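Local coordinates for protein putative tetR family transcription regulator (Shewanella loihica, PDB 3PPB) that probably binds DNA through a helix-turn-helix motif and regulates transcription, as other members of the TetR family do, at residues 14-19 and 56-60; 22-27 and 108-112; 86-91 and 184-189; 104-108 and 161-166; 142-146 and 189-194. One frame throughout, in Å; residues are numbered along the deposited sequence.

The five contacts run from the N-terminal DNA-binding domain to the far end of the larger helical domain. Contacts 1 and 2 share helix 10-24 and touch each other, their centres about 11 Å apart. Contact 2 carries the DNA-binding domain onto helix 101-110. Contact 4 takes over there: it shares Gln108 with contact 2 and joins the same helix to helix 150-170. Trp90 of contact 3 then packs on Tyr161 and Ala164 of contact 4. Contacts 3 and 5 share Trp189 and lie about 12 Å apart between centres. Contacts 1 and 5 are about 37 Å apart between centres. Contacts 2 to 5 also touch the second subunit.

Contact 1: residues 14-19 and 56-60; sequences ILETAL and LLEQL. With EDO (1,2-ethanediol), chain I.
Leu56 and Leu60 on helix 53-74 pack against Ile14, Leu15, Ala18 and Leu19 on helix 10-24. The side chains meet across the pair only through carbon atoms. Leu56 works through both of its methyl branches. Its CD2 lies 3.8 Å from Ile14 CG2 and also meets the CB of Ala18. Its CD1 touches Leu15 CD2 at 3.9 Å. This is the core of the TetR-type DNA-binding domain, where the first helix rests across the long helix that follows the predicted helix-turn-helix, residues 31-50. The short segments cross at 96°, nearly at right angles, with axes 10.3 Å apart. Leu60 packs largely on the opposite backbone. Its CG is anti to the backbone N (chi1 178°), which carries both methyls to segment 14-19. Leu60 CD2 sits 3.6 Å from Leu19 CA, and Leu60 CD1 is 3.8 Å from Leu15 O. Ile35 of helix 32-39 touches both Ile14 and Leu56, and Phe106 touches both Leu19 and Leu60.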
# COMPACT_ATOMS: atom_id res chain seq x y z
N ILE A 14 -10.52 -11.14 22.37
CA ILE A 14 -10.99 -9.92 21.73
C ILE A 14 -10.02 -9.52 20.61
O ILE A 14 -10.46 -9.35 19.47
CB ILE A 14 -11.21 -8.75 22.74
CG1 ILE A 14 -12.40 -9.05 23.69
CG2 ILE A 14 -11.41 -7.41 21.98
CD1 ILE A 14 -12.34 -8.35 25.07
N LEU A 15 -8.71 -9.41 20.94
CA LEU A 15 -7.67 -9.03 19.98
C LEU A 15 -7.63 -9.96 18.76
O LEU A 15 -7.68 -9.47 17.63
CB LEU A 15 -6.31 -8.97 20.67
CG LEU A 15 -6.07 -7.75 21.54
CD1 LEU A 15 -4.96 -8.02 22.55
CD2 LEU A 15 -5.72 -6.53 20.69
N GLU A 16 -7.63 -11.29 18.98
CA GLU A 16 -7.62 -12.33 17.94
C GLU A 16 -8.89 -12.30 17.07
O GLU A 16 -8.80 -12.51 15.86
CB GLU A 16 -7.50 -13.74 18.57
CG GLU A 16 -6.09 -14.11 19.01
CD GLU A 16 -5.93 -15.54 19.48
OE1 GLU A 16 -6.59 -16.44 18.91
OE2 GLU A 16 -5.12 -15.77 20.41
N THR A 17 -10.06 -12.10 17.70
CA THR A 17 -11.36 -12.06 16.99
C THR A 17 -11.42 -10.76 16.17
O THR A 17 -11.85 -10.82 15.02
CB THR A 17 -12.54 -12.20 17.97
OG1 THR A 17 -12.59 -13.53 18.51
CG2 THR A 17 -13.87 -11.89 17.33
N ALA A 18 -10.98 -9.62 16.77
CA ALA A 18 -10.92 -8.30 16.09
C ALA A 18 -10.04 -8.38 14.84
O ALA A 18 -10.43 -7.86 13.79
CB ALA A 18 -10.39 -7.23 17.04
N LEU A 19 -8.87 -9.05 14.95
CA LEU A 19 -7.94 -9.21 13.83
C LEU A 19 -8.64 -9.90 12.66
O LEU A 19 -8.60 -9.39 11.55
CB LEU A 19 -6.67 -9.99 14.26
CG LEU A 19 -5.68 -10.37 13.14
CD1 LEU A 19 -4.85 -9.17 12.69
CD2 LEU A 19 -4.77 -11.50 13.58
N LEU A 56 -9.02 -0.28 20.15
CA LEU A 56 -8.82 -1.71 19.89
C LEU A 56 -8.00 -1.87 18.59
O LEU A 56 -7.04 -2.65 18.59
CB LEU A 56 -10.17 -2.44 19.80
CG LEU A 56 -10.21 -3.93 19.39
CD1 LEU A 56 -9.20 -4.79 20.18
CD2 LEU A 56 -11.63 -4.49 19.54
N LEU A 57 -8.34 -1.13 17.52
CA LEU A 57 -7.59 -1.19 16.26
C LEU A 57 -6.13 -0.73 16.48
O LEU A 57 -5.21 -1.35 15.94
CB LEU A 57 -8.24 -0.34 15.15
CG LEU A 57 -7.42 -0.18 13.84
CD1 LEU A 57 -7.19 -1.52 13.18
CD2 LEU A 57 -8.04 0.82 12.88
N GLU A 58 -5.93 0.34 17.25
CA GLU A 58 -4.59 0.91 17.51
C GLU A 58 -3.72 -0.07 18.31
O GLU A 58 -2.54 -0.25 17.96
CB GLU A 58 -4.72 2.24 18.25
CG GLU A 58 -5.27 3.34 17.36
CD GLU A 58 -5.60 4.66 18.04
OE1 GLU A 58 -5.44 4.76 19.27
OE2 GLU A 58 -6.01 5.59 17.32
N GLN A 59 -4.30 -0.73 19.33
CA GLN A 59 -3.58 -1.70 20.16
C GLN A 59 -3.24 -2.94 19.34
O GLN A 59 -2.14 -3.47 19.47
CB GLN A 59 -4.38 -2.07 21.43
CG GLN A 59 -4.50 -0.93 22.47
CD GLN A 59 -3.17 -0.32 22.85
OE1 GLN A 59 -2.28 -0.99 23.40
NE2 GLN A 59 -2.98 0.96 22.54
N LEU A 60 -4.18 -3.38 18.49
CA LEU A 60 -3.95 -4.52 17.60
C LEU A 60 -2.82 -4.19 16.62
O LEU A 60 -1.88 -4.98 16.46
CB LEU A 60 -5.26 -4.84 16.84
CG LEU A 60 -5.19 -5.98 15.83
CD1 LEU A 60 -4.80 -7.31 16.50
CD2 LEU A 60 -6.50 -6.10 15.07
C1 EDO I . -7.50 4.36 14.11
O1 EDO I . -6.41 5.08 14.71
C2 EDO I . -8.84 5.06 14.32
O2 EDO I . -8.74 6.49 14.41

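Contact 2: residues 22-27 and 108-112; sequences FVSQGF and QLYSM. With EDO (1,2-ethanediol), chain F; EDO (1,2-ethanediol), chain D.
Tyr110 OH donates a hydrogen bond to the backbone Phe22 O, 2.7 Å away. The bond ties the end of the first helix of the TetR-type DNA-binding domain, helix 10-24, to helix 101-110 of the larger helical domain. The carbonyl oxygen lies in the plane of the Tyr110 ring, at its edge. Seen from the carbonyl, the hydroxyl is tilted 33° out of plane. The same Phe22 O also takes a weak bond from Gly26 N at the turn that ends the helix. The tyrosine hydroxyl is thus lodged in this turn, with Phe22 CB 3.5 Å from OH and Phe27 CB 3.8 Å from it. Tyr110 CG is anti to its own carbonyl carbon (chi1 -63°), and this sends the ring across to the turn. A phenylalanine here would probably cost Phe22 O its strong donor, leaving the weak bond from Gly26 N, and leave the ring without its polar tie to the turn. Phe106 meets the Tyr110 ring on its own helix. Beside this polar centre lies a small apolar patch. Pro114 of the second subunit packs on Leu109, so the patch lies close to the dimer interface. Leu109 CD1 rests 3.8 Å from Val23 O and 4.2 Å from Val23 CG2.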
# COMPACT_ATOMS: atom_id res chain seq x y z
N PHE A 22 -11.61 -7.43 11.35
CA PHE A 22 -11.11 -6.21 10.70
C PHE A 22 -10.53 -6.55 9.32
O PHE A 22 -10.51 -5.69 8.44
CB PHE A 22 -10.06 -5.48 11.56
CG PHE A 22 -10.57 -4.80 12.81
CD1 PHE A 22 -11.93 -4.54 12.98
CD2 PHE A 22 -9.69 -4.40 13.81
CE1 PHE A 22 -12.39 -3.90 14.12
CE2 PHE A 22 -10.15 -3.76 14.95
CZ PHE A 22 -11.51 -3.52 15.11
N VAL A 23 -10.09 -7.79 9.11
CA VAL A 23 -9.56 -8.19 7.82
C VAL A 23 -10.71 -8.63 6.88
O VAL A 23 -10.75 -8.19 5.74
CB VAL A 23 -8.48 -9.30 7.98
CG1 VAL A 23 -8.28 -10.08 6.68
CG2 VAL A 23 -7.18 -8.71 8.48
N SER A 24 -11.62 -9.51 7.36
CA SER A 24 -12.69 -10.03 6.50
C SER A 24 -13.84 -9.05 6.27
O SER A 24 -14.46 -9.12 5.22
CB SER A 24 -13.24 -11.34 7.05
OG SER A 24 -13.59 -11.21 8.42
N GLN A 25 -14.11 -8.14 7.23
CA GLN A 25 -15.24 -7.20 7.12
C GLN A 25 -14.87 -5.72 7.20
O GLN A 25 -15.76 -4.87 7.10
CB GLN A 25 -16.24 -7.48 8.25
CG GLN A 25 -16.95 -8.82 8.13
CD GLN A 25 -17.83 -9.11 9.32
OE1 GLN A 25 -18.23 -10.26 9.54
NE2 GLN A 25 -18.17 -8.09 10.12
N GLY A 26 -13.61 -5.41 7.46
CA GLY A 26 -13.17 -4.03 7.61
C GLY A 26 -13.41 -3.50 9.01
O GLY A 26 -14.08 -4.14 9.81
N PHE A 27 -12.87 -2.32 9.30
CA PHE A 27 -12.99 -1.67 10.59
C PHE A 27 -14.41 -1.12 10.80
O PHE A 27 -15.03 -1.44 11.81
CB PHE A 27 -11.93 -0.55 10.73
CG PHE A 27 -12.08 0.30 11.96
CD1 PHE A 27 -11.63 -0.15 13.19
CD2 PHE A 27 -12.65 1.57 11.88
CE1 PHE A 27 -11.75 0.65 14.32
CE2 PHE A 27 -12.81 2.35 13.02
CZ PHE A 27 -12.36 1.88 14.24
N GLN A 108 -1.51 -5.13 4.82
CA GLN A 108 -1.87 -4.69 3.48
C GLN A 108 -3.08 -3.73 3.58
O GLN A 108 -3.09 -2.68 2.97
CB GLN A 108 -2.15 -5.94 2.62
CG GLN A 108 -1.83 -5.82 1.15
CD GLN A 108 -0.41 -5.44 0.79
OE1 GLN A 108 -0.11 -4.27 0.61
NE2 GLN A 108 0.48 -6.41 0.59
N LEU A 109 -4.02 -4.03 4.45
CA LEU A 109 -5.18 -3.15 4.58
C LEU A 109 -4.94 -1.89 5.42
O LEU A 109 -5.56 -0.87 5.12
CB LEU A 109 -6.35 -3.93 5.21
CG LEU A 109 -7.00 -5.02 4.37
CD1 LEU A 109 -7.73 -6.01 5.26
CD2 LEU A 109 -7.95 -4.40 3.34
N TYR A 110 -4.13 -1.96 6.49
CA TYR A 110 -4.06 -0.84 7.45
C TYR A 110 -2.71 -0.09 7.60
O TYR A 110 -2.75 1.06 8.05
CB TYR A 110 -4.49 -1.34 8.84
CG TYR A 110 -5.92 -1.83 8.88
CD1 TYR A 110 -6.97 -0.95 9.11
CD2 TYR A 110 -6.23 -3.17 8.71
CE1 TYR A 110 -8.30 -1.38 9.12
CE2 TYR A 110 -7.55 -3.62 8.72
CZ TYR A 110 -8.58 -2.72 8.91
OH TYR A 110 -9.88 -3.15 8.93
N SER A 111 -1.57 -0.73 7.29
CA SER A 111 -0.20 -0.20 7.46
C SER A 111 0.08 1.18 6.86
O SER A 111 0.89 1.94 7.42
CB SER A 111 0.82 -1.15 6.86
OG SER A 111 1.13 -2.14 7.82
N MSE A 112 -0.49 1.47 5.69
CA MSE A 112 -0.21 2.73 5.01
C MSE A 112 -1.49 3.45 4.60
O MSE A 112 -1.46 4.38 3.78
CB MSE A 112 0.64 2.43 3.77
CG MSE A 112 1.81 3.34 3.66
SE MSE A 112 3.00 2.78 2.29
CE MSE A 112 1.79 2.66 0.87
C1 EDO F . -2.31 -0.73 0.36
O1 EDO F . -1.78 -2.05 0.53
C2 EDO F . -1.22 0.28 0.73
O2 EDO F . -1.80 1.57 0.96
C1 EDO D . 5.91 -3.09 7.55
O1 EDO D . 5.92 -2.54 8.87
C2 EDO D . 4.66 -3.94 7.40
O2 EDO D . 3.51 -3.16 7.70

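Contact 3: residues 86-91 and 184-189; sequences AEQLWF and SFALFW
Trp90, Phe185 and Phe188 all hold CG anti to the backbone N (chi1 174° for Trp90), which turns their rings into the interface of helix 82-99 with helix 178-192. There they form an aromatic cluster. The six-membered ring of Trp90 and the ring of Phe188 make an offset stack, with centroids 4.4 Å apart. Phe188 CB also lies over the Trp90 face, in a CH-pi contact. Phe185 is a knob in a hole made by Ala86, Glu87, Trp90 and Phe91. Glu87 CB sits over one face of its ring, 3.9 Å from the centroid, while Trp189 CB covers the opposite face. Trp90 CD1 comes to the edge of the same ring, and Phe91 CZ lies 3.7 Å from Phe185 CB. At the far end of the patch, Ala86 CB meets Trp189 CZ3 at 3.6 Å. The indole N-H of Trp90 has its own partner: NE1 donates to Ser184 OG, 3.1 Å away, in the ring plane and nearly straight at 165°. Ser184 OG is in turn hydrogen-bonded to Arg181 O. The Trp90-Ser184 bond joins the two helices within the larger domain of the TetR-type fold. The chemistry is mainly aromatic, but the one polar bond at the indole edge satisfies a buried N-H and is likely to fix the rotation of the ring that Phe188 stacks on.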
# COMPACT_ATOMS: atom_id res chain seq x y z
N ALA A 86 20.69 -6.52 5.43
CA ALA A 86 19.52 -5.99 4.73
C ALA A 86 18.83 -7.12 3.96
O ALA A 86 17.61 -7.21 4.00
CB ALA A 86 19.91 -4.86 3.79
N GLU A 87 19.62 -8.02 3.33
CA GLU A 87 19.11 -9.19 2.61
C GLU A 87 18.41 -10.16 3.55
O GLU A 87 17.29 -10.60 3.25
CB GLU A 87 20.25 -9.88 1.86
CG GLU A 87 19.78 -10.95 0.90
CD GLU A 87 20.95 -11.56 0.17
OE1 GLU A 87 21.93 -11.97 0.85
OE2 GLU A 87 20.93 -11.55 -1.08
N GLN A 88 19.04 -10.51 4.70
CA GLN A 88 18.46 -11.38 5.73
C GLN A 88 17.17 -10.76 6.27
O GLN A 88 16.20 -11.49 6.47
CB GLN A 88 19.44 -11.59 6.90
CG GLN A 88 20.71 -12.37 6.64
CD GLN A 88 21.54 -12.46 7.92
OE1 GLN A 88 21.20 -13.18 8.86
NE2 GLN A 88 22.64 -11.70 8.00
N LEU A 89 17.16 -9.42 6.53
CA LEU A 89 15.97 -8.76 7.07
C LEU A 89 14.83 -8.78 6.07
O LEU A 89 13.69 -9.02 6.45
CB LEU A 89 16.26 -7.31 7.48
CG LEU A 89 16.97 -7.12 8.84
CD1 LEU A 89 17.64 -5.80 8.89
CD2 LEU A 89 16.01 -7.29 10.02
N TRP A 90 15.15 -8.52 4.79
CA TRP A 90 14.17 -8.51 3.70
C TRP A 90 13.53 -9.90 3.54
O TRP A 90 12.31 -10.00 3.51
CB TRP A 90 14.86 -8.06 2.42
CG TRP A 90 13.99 -8.13 1.20
CD1 TRP A 90 14.02 -9.08 0.22
CD2 TRP A 90 12.92 -7.24 0.86
NE1 TRP A 90 13.10 -8.79 -0.75
CE2 TRP A 90 12.40 -7.67 -0.38
CE3 TRP A 90 12.36 -6.11 1.47
CZ2 TRP A 90 11.35 -7.00 -1.02
CZ3 TRP A 90 11.33 -5.44 0.83
CH2 TRP A 90 10.85 -5.88 -0.40
N PHE A 91 14.35 -10.96 3.47
CA PHE A 91 13.80 -12.29 3.28
C PHE A 91 13.12 -12.80 4.57
O PHE A 91 12.12 -13.52 4.45
CB PHE A 91 14.82 -13.28 2.70
CG PHE A 91 15.12 -12.96 1.25
CD1 PHE A 91 14.10 -12.91 0.29
CD2 PHE A 91 16.43 -12.71 0.83
CE1 PHE A 91 14.38 -12.58 -1.04
CE2 PHE A 91 16.70 -12.42 -0.52
CZ PHE A 91 15.67 -12.35 -1.44
N SER A 184 13.23 -9.51 -6.17
CA SER A 184 12.55 -8.67 -5.17
C SER A 184 13.55 -7.96 -4.29
O SER A 184 13.37 -6.77 -4.06
CB SER A 184 11.53 -9.47 -4.34
OG SER A 184 12.16 -10.24 -3.33
N PHE A 185 14.60 -8.63 -3.82
CA PHE A 185 15.65 -7.93 -3.03
C PHE A 185 16.40 -6.88 -3.88
O PHE A 185 16.73 -5.79 -3.38
CB PHE A 185 16.68 -8.90 -2.41
CG PHE A 185 17.73 -8.17 -1.58
CD1 PHE A 185 17.37 -7.49 -0.41
CD2 PHE A 185 19.06 -8.11 -1.98
CE1 PHE A 185 18.32 -6.78 0.33
CE2 PHE A 185 20.01 -7.41 -1.23
CZ PHE A 185 19.64 -6.76 -0.07
N ALA A 186 16.68 -7.20 -5.16
CA ALA A 186 17.38 -6.28 -6.07
C ALA A 186 16.61 -4.97 -6.21
O ALA A 186 17.22 -3.90 -6.09
CB ALA A 186 17.59 -6.94 -7.43
N LEU A 187 15.26 -5.03 -6.37
CA LEU A 187 14.43 -3.82 -6.48
C LEU A 187 14.51 -3.04 -5.19
O LEU A 187 14.64 -1.83 -5.24
CB LEU A 187 12.96 -4.15 -6.82
CG LEU A 187 12.69 -4.60 -8.27
CD1 LEU A 187 11.49 -5.50 -8.34
CD2 LEU A 187 12.53 -3.41 -9.24
N PHE A 188 14.49 -3.73 -4.04
CA PHE A 188 14.56 -3.11 -2.71
C PHE A 188 15.92 -2.40 -2.48
O PHE A 188 15.93 -1.22 -2.14
CB PHE A 188 14.31 -4.18 -1.64
CG PHE A 188 14.47 -3.69 -0.22
CD1 PHE A 188 13.51 -2.87 0.37
CD2 PHE A 188 15.56 -4.10 0.55
CE1 PHE A 188 13.65 -2.45 1.70
CE2 PHE A 188 15.70 -3.66 1.87
CZ PHE A 188 14.75 -2.84 2.43
N TRP A 189 17.04 -3.13 -2.64
CA TRP A 189 18.38 -2.62 -2.42
C TRP A 189 18.73 -1.50 -3.41
O TRP A 189 19.22 -0.45 -2.98
CB TRP A 189 19.43 -3.75 -2.53
CG TRP A 189 20.82 -3.26 -2.19
CD1 TRP A 189 21.83 -2.99 -3.07
CD2 TRP A 189 21.32 -2.93 -0.88
NE1 TRP A 189 22.94 -2.53 -2.38
CE2 TRP A 189 22.65 -2.48 -1.04
CE3 TRP A 189 20.77 -2.98 0.43
CZ2 TRP A 189 23.45 -2.08 0.06
CZ3 TRP A 189 21.57 -2.60 1.50
CH2 TRP A 189 22.90 -2.17 1.31

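Contact 4: residues 104-108 and 161-166; sequences QAFFQ and YLAATR. With EDO (1,2-ethanediol), chain F.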
# COMPACT_ATOMS: atom_id res chain seq x y z
N GLN A 104 -0.61 -10.51 7.79
CA GLN A 104 -0.07 -9.86 6.60
C GLN A 104 -1.20 -9.13 5.84
O GLN A 104 -1.01 -7.98 5.43
CB GLN A 104 0.67 -10.86 5.69
CG GLN A 104 1.15 -10.26 4.36
CD GLN A 104 2.01 -9.03 4.52
OE1 GLN A 104 2.71 -8.84 5.52
NE2 GLN A 104 2.00 -8.17 3.50
N ALA A 105 -2.38 -9.77 5.68
CA ALA A 105 -3.54 -9.13 5.03
C ALA A 105 -3.93 -7.85 5.82
O ALA A 105 -4.28 -6.84 5.21
CB ALA A 105 -4.71 -10.10 4.97
N PHE A 106 -3.82 -7.88 7.17
CA PHE A 106 -4.06 -6.77 8.10
C PHE A 106 -3.09 -5.63 7.78
O PHE A 106 -3.52 -4.48 7.75
CB PHE A 106 -3.92 -7.24 9.57
CG PHE A 106 -4.01 -6.13 10.59
CD1 PHE A 106 -5.25 -5.69 11.05
CD2 PHE A 106 -2.86 -5.51 11.08
CE1 PHE A 106 -5.34 -4.65 11.98
CE2 PHE A 106 -2.95 -4.47 12.01
CZ PHE A 106 -4.19 -4.06 12.47
N PHE A 107 -1.79 -5.93 7.50
CA PHE A 107 -0.82 -4.89 7.13
C PHE A 107 -1.18 -4.29 5.77
O PHE A 107 -1.21 -3.07 5.61
CB PHE A 107 0.62 -5.43 7.06
CG PHE A 107 1.36 -5.64 8.36
CD1 PHE A 107 0.97 -4.98 9.53
CD2 PHE A 107 2.49 -6.44 8.41
CE1 PHE A 107 1.68 -5.15 10.72
CE2 PHE A 107 3.23 -6.57 9.59
CZ PHE A 107 2.81 -5.94 10.74
N GLN A 108 -1.51 -5.13 4.82
CA GLN A 108 -1.87 -4.69 3.48
C GLN A 108 -3.08 -3.73 3.58
O GLN A 108 -3.09 -2.68 2.97
CB GLN A 108 -2.15 -5.94 2.62
CG GLN A 108 -1.83 -5.82 1.15
CD GLN A 108 -0.41 -5.44 0.79
OE1 GLN A 108 -0.11 -4.27 0.61
NE2 GLN A 108 0.48 -6.41 0.59
N TYR A 161 8.06 -3.32 0.45
CA TYR A 161 7.68 -4.54 1.19
C TYR A 161 6.22 -4.91 0.86
O TYR A 161 5.91 -6.07 0.57
CB TYR A 161 7.86 -4.33 2.71
CG TYR A 161 7.20 -5.41 3.55
CD1 TYR A 161 7.79 -6.66 3.71
CD2 TYR A 161 5.95 -5.20 4.13
CE1 TYR A 161 7.17 -7.67 4.46
CE2 TYR A 161 5.31 -6.21 4.85
CZ TYR A 161 5.93 -7.44 5.03
OH TYR A 161 5.33 -8.45 5.74
N LEU A 162 5.33 -3.92 0.90
CA LEU A 162 3.91 -4.18 0.63
C LEU A 162 3.69 -4.62 -0.80
O LEU A 162 2.83 -5.46 -1.05
CB LEU A 162 3.04 -2.97 0.98
CG LEU A 162 2.94 -2.64 2.49
CD1 LEU A 162 2.21 -1.35 2.69
CD2 LEU A 162 2.24 -3.76 3.27
N ALA A 163 4.48 -4.08 -1.74
CA ALA A 163 4.38 -4.45 -3.16
C ALA A 163 4.86 -5.90 -3.36
O ALA A 163 4.20 -6.65 -4.05
CB ALA A 163 5.20 -3.50 -4.00
N ALA A 164 5.99 -6.28 -2.73
CA ALA A 164 6.57 -7.63 -2.90
C ALA A 164 5.69 -8.68 -2.24
O ALA A 164 5.52 -9.76 -2.80
CB ALA A 164 8.00 -7.69 -2.35
N THR A 165 5.08 -8.36 -1.09
CA THR A 165 4.21 -9.31 -0.39
C THR A 165 2.85 -9.42 -1.09
O THR A 165 2.28 -10.50 -1.06
CB THR A 165 4.11 -9.00 1.08
OG1 THR A 165 3.60 -7.68 1.28
CG2 THR A 165 5.45 -9.18 1.80
N ARG A 166 2.37 -8.35 -1.75
CA ARG A 166 1.16 -8.39 -2.58
C ARG A 166 1.43 -9.38 -3.72
O ARG A 166 0.64 -10.29 -3.96
CB ARG A 166 0.85 -6.98 -3.16
CG ARG A 166 -0.19 -6.90 -4.31
CD ARG A 166 -1.63 -6.95 -3.79
NE ARG A 166 -2.00 -8.31 -3.40
CZ ARG A 166 -2.45 -8.66 -2.19
NH1 ARG A 166 -2.63 -7.74 -1.25
NH2 ARG A 166 -2.73 -9.93 -1.93
C1 EDO F . -2.31 -0.73 0.36
O1 EDO F . -1.78 -2.05 0.53
C2 EDO F . -1.22 0.28 0.73
O2 EDO F . -1.80 1.57 0.96
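Helix 101-110 crosses helix 150-170 within the larger helical domain of this TetR-type fold, and two glutamines one turn apart make the polar ties between them. Gln104 receives a hydrogen bond from Tyr161: OH donates to OE1 at 2.7 Å. The hydroxyl stands above the carbonyl plane of the amide, 40° out of it, and the amide and ring planes are 80° apart. Gln104 reaches the site with CG opposite its backbone N (chi1 175°) and a bend at CB-CG. Phe107 shows the edge of its ring to the same Tyr161 hydroxyl. One turn on, Gln108 NE2 donates to the backbone Leu162 O at 3.0 Å, in the carbonyl plane and on a lone pair. Leu162 O also accepts from Arg166 N, so two donors hold this buried oxygen. The Leu162 side chain runs past Gln108 in the opposite direction, with its CB 3.4 Å from Gln108 OE1. Thr165 puts CG2 over one face of the Tyr161 ring, while its OG1 bonds back to Tyr161 O. Arg166 bends over Gln108 towards the dimer interface. Its NH1 is hydrogen-bonded to Met112 O of the second subunit, and its NE forms a salt bridge with Asp170. The edge of its guanidinium rests on the glutamine chain, with NH1 3.2 Å from Gln108 CG.

Contact 5: residues 142-146 and 189-194; sequences SGELA and WNAMAV
Ala146 N donates to Met192 O at 2.7 Å, and Val194 N donates to Glu144 O at 3.0 Å. The first bond runs nearly along the C=O axis; in the second the donor stands 38° above the carbonyl plane. Together they bridge the backbones of Leu145 and Ala193, a single beta bridge in a mostly helical chain. It joins the loop after helix 130-141 to the C-terminal tail that leaves helix 178-192. Gly143 opens this loop with a Schellman motif at the end of helix 130-141. Val194 lies alongside the loop, its CG1 3.4 Å from Leu145 O. Behind the bridge, Leu145 CD2 lies over one face of the Trp189 six-membered ring, 4.0 Å from its centroid, in a CH-pi contact. Leu145 CG, anti to its carbonyl carbon (chi1 -56°), carries CD2 to the indole. The same methyl touches Met192 CB at 3.9 Å, and the two side chains point the same way. Replacing Trp189 by alanine would probably open a gap over Leu145 CD2 and leave that methyl no aromatic face to rest on. Leu82 and Lys83 of helix 82-99 also touch the indole. Further out, Arg195 of the second subunit hydrogen-bonds to Val194 O through NH1.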
# COMPACT_ATOMS: atom_id res chain seq x y z
N SER A 142 28.60 4.64 5.55
CA SER A 142 29.58 3.73 4.95
C SER A 142 29.72 3.94 3.43
O SER A 142 30.57 3.30 2.79
CB SER A 142 29.22 2.28 5.23
OG SER A 142 28.03 1.92 4.55
N GLY A 143 28.89 4.82 2.86
CA GLY A 143 28.89 5.11 1.44
C GLY A 143 28.21 4.07 0.57
O GLY A 143 28.44 4.05 -0.63
N GLU A 144 27.38 3.18 1.17
CA GLU A 144 26.64 2.18 0.42
C GLU A 144 25.26 2.69 -0.01
O GLU A 144 24.79 2.29 -1.05
CB GLU A 144 26.43 0.89 1.25
CG GLU A 144 27.68 0.07 1.46
CD GLU A 144 27.47 -1.06 2.45
OE1 GLU A 144 27.60 -0.80 3.67
OE2 GLU A 144 27.13 -2.18 2.00
N LEU A 145 24.61 3.54 0.82
CA LEU A 145 23.25 4.02 0.54
C LEU A 145 23.22 5.50 0.20
O LEU A 145 23.98 6.29 0.75
CB LEU A 145 22.30 3.73 1.74
CG LEU A 145 22.20 2.26 2.19
CD1 LEU A 145 21.23 2.09 3.35
CD2 LEU A 145 21.87 1.33 1.02
N ALA A 146 22.34 5.86 -0.73
CA ALA A 146 22.13 7.23 -1.18
C ALA A 146 21.60 8.10 -0.04
O ALA A 146 20.98 7.61 0.92
CB ALA A 146 21.15 7.25 -2.34
N TRP A 189 17.04 -3.13 -2.64
CA TRP A 189 18.38 -2.62 -2.42
C TRP A 189 18.73 -1.50 -3.41
O TRP A 189 19.22 -0.45 -2.98
CB TRP A 189 19.43 -3.75 -2.53
CG TRP A 189 20.82 -3.26 -2.19
CD1 TRP A 189 21.83 -2.99 -3.07
CD2 TRP A 189 21.32 -2.93 -0.88
NE1 TRP A 189 22.94 -2.53 -2.38
CE2 TRP A 189 22.65 -2.48 -1.04
CE3 TRP A 189 20.77 -2.98 0.43
CZ2 TRP A 189 23.45 -2.08 0.06
CZ3 TRP A 189 21.57 -2.60 1.50
CH2 TRP A 189 22.90 -2.17 1.31
N ASN A 190 18.47 -1.71 -4.72
CA ASN A 190 18.85 -0.75 -5.77
C ASN A 190 18.10 0.57 -5.67
O ASN A 190 18.62 1.59 -6.12
CB ASN A 190 18.72 -1.36 -7.15
CG ASN A 190 19.78 -2.39 -7.39
OD1 ASN A 190 20.75 -2.50 -6.64
ND2 ASN A 190 19.61 -3.21 -8.41
N ALA A 191 16.91 0.59 -5.04
CA ALA A 191 16.22 1.87 -4.83
C ALA A 191 17.05 2.77 -3.94
O ALA A 191 17.15 3.96 -4.21
CB ALA A 191 14.84 1.64 -4.18
N MSE A 192 17.68 2.19 -2.90
CA MSE A 192 18.46 2.87 -1.86
C MSE A 192 19.94 3.06 -2.14
O MSE A 192 20.55 3.96 -1.58
CB MSE A 192 18.42 2.03 -0.56
CG MSE A 192 17.05 1.77 0.01
SE MSE A 192 17.29 1.11 1.81
CE MSE A 192 17.95 -0.70 1.43
N ALA A 193 20.57 2.10 -2.87
CA ALA A 193 22.02 2.10 -3.06
C ALA A 193 22.51 3.33 -3.80
O ALA A 193 21.79 3.84 -4.67
CB ALA A 193 22.45 0.83 -3.79
N VAL A 194 23.75 3.79 -3.48
CA VAL A 194 24.40 4.93 -4.14
C VAL A 194 24.65 4.58 -5.61
O VAL A 194 24.98 3.43 -5.93
CB VAL A 194 25.76 5.37 -3.51
CG1 VAL A 194 25.58 6.18 -2.24
CG2 VAL A 194 26.70 4.19 -3.29